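Local coordinates for rhogap protein (PDB 1F7C), which stimulates GTP hydrolysis by the small GTPases RhoA and Cdc42 through its RhoGAP domain, the piece of the protein crystallised here, at residues I40-I45 with L152-N157; Q56-I61 with W92-I97. All blocks are in the same frame, centred on the assembly; numbering follows the deposited sequence.

Overall arrangement
The chain is an all-helical RhoGAP domain. Helix 35-51 comes first and carries I40-I45, the first half of contact 1. The chain then enters the loop holding Q56-I61, goes through helix 65-76 and comes back at W92-I97, where contact 2 closes its loop. Residues 115-141 add two helices before helix 146-164 brings in L152-N157 and closes contact 1. Contact 2 therefore lies within the longer span of contact 1. Their centres are about 15 Å apart, and they touch at C44 SG to I97 O, 3.6 Å, and at I45 CD1 to Y59 OH, 4.0 Å. Contact 1 pairs two helices, while contact 2 sets the loop of the predicted arginine finger against the start of helix 94-106.

Contact 1. Residues I40-I45 with L152-N157; sequences IIKKCI and LHLLMN
K42 and L154 mark the closest backbone approach, with their CA atoms 7.9 Å apart, and the two helical segments run in roughly the same direction. The contact is apolar and modest in area. L154 carries it with one branch, CD1. This methyl comes within 4.0 Å of K42 CG, so it meets the aliphatic base of the lysine and not its amine. The K42 chain starts with CG anti to the carbonyl carbon (chi1 -71°), which presents CG to the leucine. It then bends at chi3, and NZ ends well beyond the methyl on the exposed side. A looser touch, 4.4 Å, joins L154 CD1 to I41 CG2 on the inner side. One turn on from I41, I45 CD1 approaches CD2 of L155, the residue after L154, at 4.5 Å, the limit of contact. The interface thus passes from exposed K42 to buried I41 and L155. Helix 94-106 covers the inner side: I41 packs on Y104, I45 on L101 and L155 on L105. Helix 65-76 receives I40 and K43 from the back of helix 35-51. Behind helix 146-164 lies helix 212-217, whose F216 meets L152, H153 and M156.

Contact 2. Residues Q56-I61 with W92-I97; sequences QGLYRI and WEIKTI
L58 and I94 form the tight part of this contact, where the loop of the RhoGAP fold that carries the predicted arginine finger packs on the first turn of helix 94-106. L58 CD2 lies 3.7 Å from I94 CG2, methyl against methyl. The I94 side chain has CG1 anti to the carbonyl carbon (chi1 -71°), and this leaves CG2 facing the leucine. L58 is buried, and V48, M171 and T98 also pack on it. The other side is loose. The I61 and K95 backbones come close, with CA atoms 6.3 Å apart, yet the side chains barely meet: I61 CG2 is 4.4 Å from K95 CE, and I61 is exposed. R60, the predicted finger, extends away from the helix and is exposed. In this family such a finger stabilises the transition state of GTP hydrolysis in the bound GTPase. Y59, just before R60, is held at both ends: OH hydrogen-bonds to H158 and O to K102. On the other segment E93, the N-cap residue of the helix, forms a salt bridge with R67. Residues 57-60 make a type II beta turn, in which G57 O accepts from R60 N at 2.8 Å and from I61 N at 2.9 Å.

Contact 1. Residues I40-I45 with L152-N157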
loop_
_atom_site.group_PDB
_atom_site.type_symbol
_atom_site.label_atom_id
_atom_site.label_comp_id
_atom_site.label_asym_id
_atom_site.label_seq_id
_atom_site.Cartn_x
_atom_site.Cartn_y
_atom_site.Cartn_z
ATOM N N ILE A 40 -7.432 -6.026 -9.843
ATOM C CA ILE A 40 -7.839 -4.693 -9.432
ATOM C C ILE A 40 -6.625 -3.820 -9.120
ATOM O O ILE A 40 -6.535 -2.685 -9.581
ATOM C CB ILE A 40 -8.757 -4.771 -8.189
ATOM C CG1 ILE A 40 -10.073 -5.457 -8.575
ATOM C CG2 ILE A 40 -9.007 -3.380 -7.621
ATOM C CD1 ILE A 40 -11.110 -5.466 -7.471
ATOM N N ILE A 41 -5.693 -4.353 -8.341
ATOM C CA ILE A 41 -4.496 -3.614 -7.986
ATOM C C ILE A 41 -3.660 -3.239 -9.207
ATOM O O ILE A 41 -3.220 -2.096 -9.333
ATOM C CB ILE A 41 -3.623 -4.417 -7.017
ATOM C CG1 ILE A 41 -4.339 -4.545 -5.678
ATOM C CG2 ILE A 41 -2.272 -3.732 -6.834
ATOM C CD1 ILE A 41 -4.545 -3.227 -4.982
ATOM N N LYS A 42 -3.438 -4.200 -10.099
ATOM C CA LYS A 42 -2.655 -3.951 -11.302
ATOM C C LYS A 42 -3.303 -2.923 -12.232
ATOM O O LYS A 42 -2.624 -2.062 -12.775
ATOM C CB LYS A 42 -2.410 -5.258 -12.059
ATOM C CG LYS A 42 -1.433 -6.175 -11.359
ATOM C CD LYS A 42 -1.138 -7.436 -12.162
ATOM C CE LYS A 42 -2.357 -8.330 -12.284
ATOM N NZ LYS A 42 -2.008 -9.638 -12.920
ATOM N N LYS A 43 -4.615 -3.016 -12.415
ATOM C CA LYS A 43 -5.314 -2.078 -13.275
ATOM C C LYS A 43 -5.224 -0.670 -12.698
ATOM O O LYS A 43 -5.098 0.306 -13.441
ATOM C CB LYS A 43 -6.780 -2.475 -13.421
ATOM C CG LYS A 43 -7.029 -3.779 -14.155
ATOM C CD LYS A 43 -8.532 -4.078 -14.188
ATOM C CE LYS A 43 -8.842 -5.426 -14.835
ATOM N NZ LYS A 43 -8.400 -5.507 -16.258
ATOM N N CYS A 44 -5.286 -0.563 -11.373
ATOM C CA CYS A 44 -5.216 0.734 -10.717
ATOM C C CYS A 44 -3.803 1.297 -10.719
ATOM O O CYS A 44 -3.603 2.498 -10.915
ATOM C CB CYS A 44 -5.726 0.637 -9.283
ATOM S SG CYS A 44 -7.510 0.452 -9.136
ATOM N N ILE A 45 -2.821 0.432 -10.502
ATOM C CA ILE A 45 -1.434 0.875 -10.488
ATOM C C ILE A 45 -1.058 1.404 -11.860
ATOM O O ILE A 45 -0.474 2.477 -11.990
ATOM C CB ILE A 45 -0.466 -0.277 -10.130
ATOM C CG1 ILE A 45 -0.632 -0.661 -8.665
ATOM C CG2 ILE A 45 0.963 0.127 -10.412
ATOM C CD1 ILE A 45 -0.792 0.512 -7.766
ATOM N N LEU A 152 1.838 -6.858 -1.655
ATOM C CA LEU A 152 2.596 -5.864 -0.932
ATOM C C LEU A 152 3.774 -5.386 -1.808
ATOM O O LEU A 152 4.173 -4.220 -1.769
ATOM C CB LEU A 152 3.114 -6.490 0.366
ATOM C CG LEU A 152 3.679 -5.558 1.427
ATOM C CD1 LEU A 152 2.588 -4.590 1.913
ATOM C CD2 LEU A 152 4.216 -6.397 2.575
ATOM N N HIS A 153 4.320 -6.301 -2.599
ATOM C CA HIS A 153 5.440 -5.988 -3.477
ATOM C C HIS A 153 5.026 -5.008 -4.582
ATOM O O HIS A 153 5.716 -4.019 -4.828
ATOM C CB HIS A 153 5.997 -7.270 -4.103
ATOM C CG HIS A 153 7.263 -7.064 -4.870
ATOM N ND1 HIS A 153 7.865 -8.066 -5.599
ATOM C CD2 HIS A 153 8.055 -5.972 -5.004
ATOM C CE1 HIS A 153 8.974 -7.602 -6.146
ATOM N NE2 HIS A 153 9.112 -6.335 -5.801
ATOM N N LEU A 154 3.907 -5.294 -5.243
ATOM C CA LEU A 154 3.395 -4.436 -6.302
ATOM C C LEU A 154 3.106 -3.052 -5.761
ATOM O O LEU A 154 3.411 -2.058 -6.405
ATOM C CB LEU A 154 2.096 -4.992 -6.888
ATOM C CG LEU A 154 2.127 -6.305 -7.659
ATOM C CD1 LEU A 154 0.694 -6.736 -7.988
ATOM C CD2 LEU A 154 2.931 -6.135 -8.924
ATOM N N LEU A 155 2.496 -2.993 -4.583
ATOM C CA LEU A 155 2.159 -1.726 -3.964
ATOM C C LEU A 155 3.354 -0.864 -3.590
ATOM O O LEU A 155 3.356 0.323 -3.883
ATOM C CB LEU A 155 1.303 -1.951 -2.723
ATOM C CG LEU A 155 -0.206 -1.885 -2.947
ATOM C CD1 LEU A 155 -0.931 -2.319 -1.668
ATOM C CD2 LEU A 155 -0.596 -0.467 -3.350
ATOM N N MET A 156 4.355 -1.451 -2.938
ATOM C CA MET A 156 5.531 -0.685 -2.529
ATOM C C MET A 156 6.391 -0.218 -3.720
ATOM O O MET A 156 6.964 0.873 -3.703
ATOM C CB MET A 156 6.387 -1.498 -1.548
ATOM C CG MET A 156 5.726 -1.801 -0.202
ATOM S SD MET A 156 5.099 -0.334 0.651
ATOM C CE MET A 156 3.374 -0.484 0.305
ATOM N N ASN A 157 6.480 -1.048 -4.752
ATOM C CA ASN A 157 7.245 -0.699 -5.939
ATOM C C ASN A 157 6.597 0.542 -6.552
ATOM O O ASN A 157 7.283 1.500 -6.917
ATOM C CB ASN A 157 7.201 -1.860 -6.933
ATOM C CG ASN A 157 7.905 -1.545 -8.235
ATOM O OD1 ASN A 157 9.129 -1.608 -8.326
ATOM N ND2 ASN A 157 7.130 -1.198 -9.253
#

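Contact 2. Residues Q56-I61 with W92-I97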
loop_
_atom_site.group_PDB
_atom_site.type_symbol
_atom_site.label_atom_id
_atom_site.label_comp_id
_atom_site.label_asym_id
_atom_site.label_seq_id
_atom_site.Cartn_x
_atom_site.Cartn_y
_atom_site.Cartn_z
ATOM N N GLN A 56 -1.537 16.110 -8.056
ATOM C CA GLN A 56 -1.212 16.484 -6.686
ATOM C C GLN A 56 -2.057 15.741 -5.666
ATOM O O GLN A 56 -3.246 15.528 -5.880
ATOM C CB GLN A 56 -1.385 17.989 -6.488
ATOM C CG GLN A 56 -0.489 18.841 -7.380
ATOM C CD GLN A 56 -0.498 20.312 -6.988
ATOM O OE1 GLN A 56 -1.559 20.895 -6.731
ATOM N NE2 GLN A 56 0.687 20.922 -6.949
ATOM N N GLY A 57 -1.430 15.344 -4.560
ATOM C CA GLY A 57 -2.134 14.636 -3.503
ATOM C C GLY A 57 -2.587 13.216 -3.815
ATOM O O GLY A 57 -3.618 12.770 -3.305
ATOM N N LEU A 58 -1.829 12.505 -4.649
ATOM C CA LEU A 58 -2.159 11.125 -5.002
ATOM C C LEU A 58 -2.378 10.287 -3.749
ATOM O O LEU A 58 -1.493 10.198 -2.889
ATOM C CB LEU A 58 -1.030 10.481 -5.816
ATOM C CG LEU A 58 -0.908 10.709 -7.321
ATOM C CD1 LEU A 58 0.348 10.004 -7.818
ATOM C CD2 LEU A 58 -2.146 10.169 -8.046
ATOM N N TYR A 59 -3.559 9.676 -3.660
ATOM C CA TYR A 59 -3.933 8.820 -2.535
ATOM C C TYR A 59 -4.305 9.576 -1.250
ATOM O O TYR A 59 -4.734 8.973 -0.272
ATOM C CB TYR A 59 -2.818 7.792 -2.256
ATOM C CG TYR A 59 -2.599 6.821 -3.398
ATOM C CD1 TYR A 59 -1.479 6.925 -4.238
ATOM C CD2 TYR A 59 -3.523 5.809 -3.656
ATOM C CE1 TYR A 59 -1.291 6.037 -5.311
ATOM C CE2 TYR A 59 -3.352 4.917 -4.726
ATOM C CZ TYR A 59 -2.237 5.032 -5.547
ATOM O OH TYR A 59 -2.077 4.142 -6.585
ATOM N N ARG A 60 -4.136 10.893 -1.252
ATOM C CA ARG A 60 -4.492 11.712 -0.097
ATOM C C ARG A 60 -5.865 12.307 -0.404
ATOM O O ARG A 60 -6.744 12.367 0.452
ATOM C CB ARG A 60 -3.468 12.838 0.099
ATOM C CG ARG A 60 -3.792 13.785 1.249
ATOM C CD ARG A 60 -3.172 15.157 1.029
ATOM N NE ARG A 60 -1.735 15.183 1.282
ATOM C CZ ARG A 60 -0.899 16.075 0.751
ATOM N NH1 ARG A 60 -1.361 17.011 -0.070
ATOM N NH2 ARG A 60 0.399 16.040 1.049
ATOM N N ILE A 61 -6.035 12.738 -1.647
ATOM C CA ILE A 61 -7.281 13.323 -2.116
ATOM C C ILE A 61 -8.270 12.202 -2.359
ATOM O O ILE A 61 -7.990 11.273 -3.112
ATOM C CB ILE A 61 -7.074 14.109 -3.436
ATOM C CG1 ILE A 61 -6.150 15.305 -3.186
ATOM C CG2 ILE A 61 -8.413 14.556 -4.002
ATOM C CD1 ILE A 61 -6.624 16.234 -2.073
ATOM N N TRP A 92 -12.713 7.676 -16.234
ATOM C CA TRP A 92 -12.522 7.599 -14.788
ATOM C C TRP A 92 -11.458 8.552 -14.244
ATOM O O TRP A 92 -10.316 8.553 -14.697
ATOM C CB TRP A 92 -12.178 6.160 -14.395
ATOM C CG TRP A 92 -13.305 5.192 -14.607
ATOM C CD1 TRP A 92 -13.359 4.178 -15.522
ATOM C CD2 TRP A 92 -14.552 5.157 -13.893
ATOM N NE1 TRP A 92 -14.561 3.512 -15.422
ATOM C CE2 TRP A 92 -15.311 4.092 -14.429
ATOM C CE3 TRP A 92 -15.100 5.922 -12.852
ATOM C CZ2 TRP A 92 -16.592 3.773 -13.958
ATOM C CZ3 TRP A 92 -16.372 5.605 -12.386
ATOM C CH2 TRP A 92 -17.102 4.541 -12.938
ATOM N N GLU A 93 -11.847 9.360 -13.264
ATOM C CA GLU A 93 -10.939 10.316 -12.640
ATOM C C GLU A 93 -9.875 9.592 -11.819
ATOM O O GLU A 93 -10.131 8.520 -11.265
ATOM C CB GLU A 93 -11.732 11.261 -11.741
ATOM C CG GLU A 93 -12.806 12.033 -12.483
ATOM C CD GLU A 93 -13.717 12.811 -11.551
ATOM O OE1 GLU A 93 -13.229 13.745 -10.871
ATOM O OE2 GLU A 93 -14.924 12.479 -11.495
ATOM N N ILE A 94 -8.685 10.184 -11.743
ATOM C CA ILE A 94 -7.577 9.610 -10.987
ATOM C C ILE A 94 -7.948 9.483 -9.500
ATOM O O ILE A 94 -7.679 8.457 -8.876
ATOM C CB ILE A 94 -6.284 10.481 -11.136
ATOM C CG1 ILE A 94 -5.706 10.348 -12.555
ATOM C CG2 ILE A 94 -5.247 10.063 -10.103
ATOM C CD1 ILE A 94 -5.199 8.959 -12.900
ATOM N N LYS A 95 -8.556 10.528 -8.940
ATOM C CA LYS A 95 -8.977 10.528 -7.541
ATOM C C LYS A 95 -9.907 9.329 -7.289
ATOM O O LYS A 95 -9.926 8.752 -6.206
ATOM C CB LYS A 95 -9.712 11.838 -7.223
ATOM C CG LYS A 95 -10.952 12.069 -8.096
ATOM C CD LYS A 95 -11.399 13.534 -8.137
ATOM C CE LYS A 95 -11.757 14.083 -6.763
ATOM N NZ LYS A 95 -12.279 15.486 -6.825
ATOM N N THR A 96 -10.670 8.964 -8.312
ATOM C CA THR A 96 -11.607 7.847 -8.247
ATOM C C THR A 96 -10.864 6.514 -8.272
ATOM O O THR A 96 -11.205 5.584 -7.539
ATOM C CB THR A 96 -12.588 7.890 -9.445
ATOM O OG1 THR A 96 -13.373 9.086 -9.377
ATOM C CG2 THR A 96 -13.506 6.688 -9.435
ATOM N N ILE A 97 -9.849 6.433 -9.127
ATOM C CA ILE A 97 -9.045 5.231 -9.269
ATOM C C ILE A 97 -8.151 4.950 -8.056
ATOM O O ILE A 97 -7.921 3.785 -7.718
ATOM C CB ILE A 97 -8.186 5.318 -10.544
ATOM C CG1 ILE A 97 -9.115 5.365 -11.765
ATOM C CG2 ILE A 97 -7.201 4.132 -10.611
ATOM C CD1 ILE A 97 -8.423 5.651 -13.081
#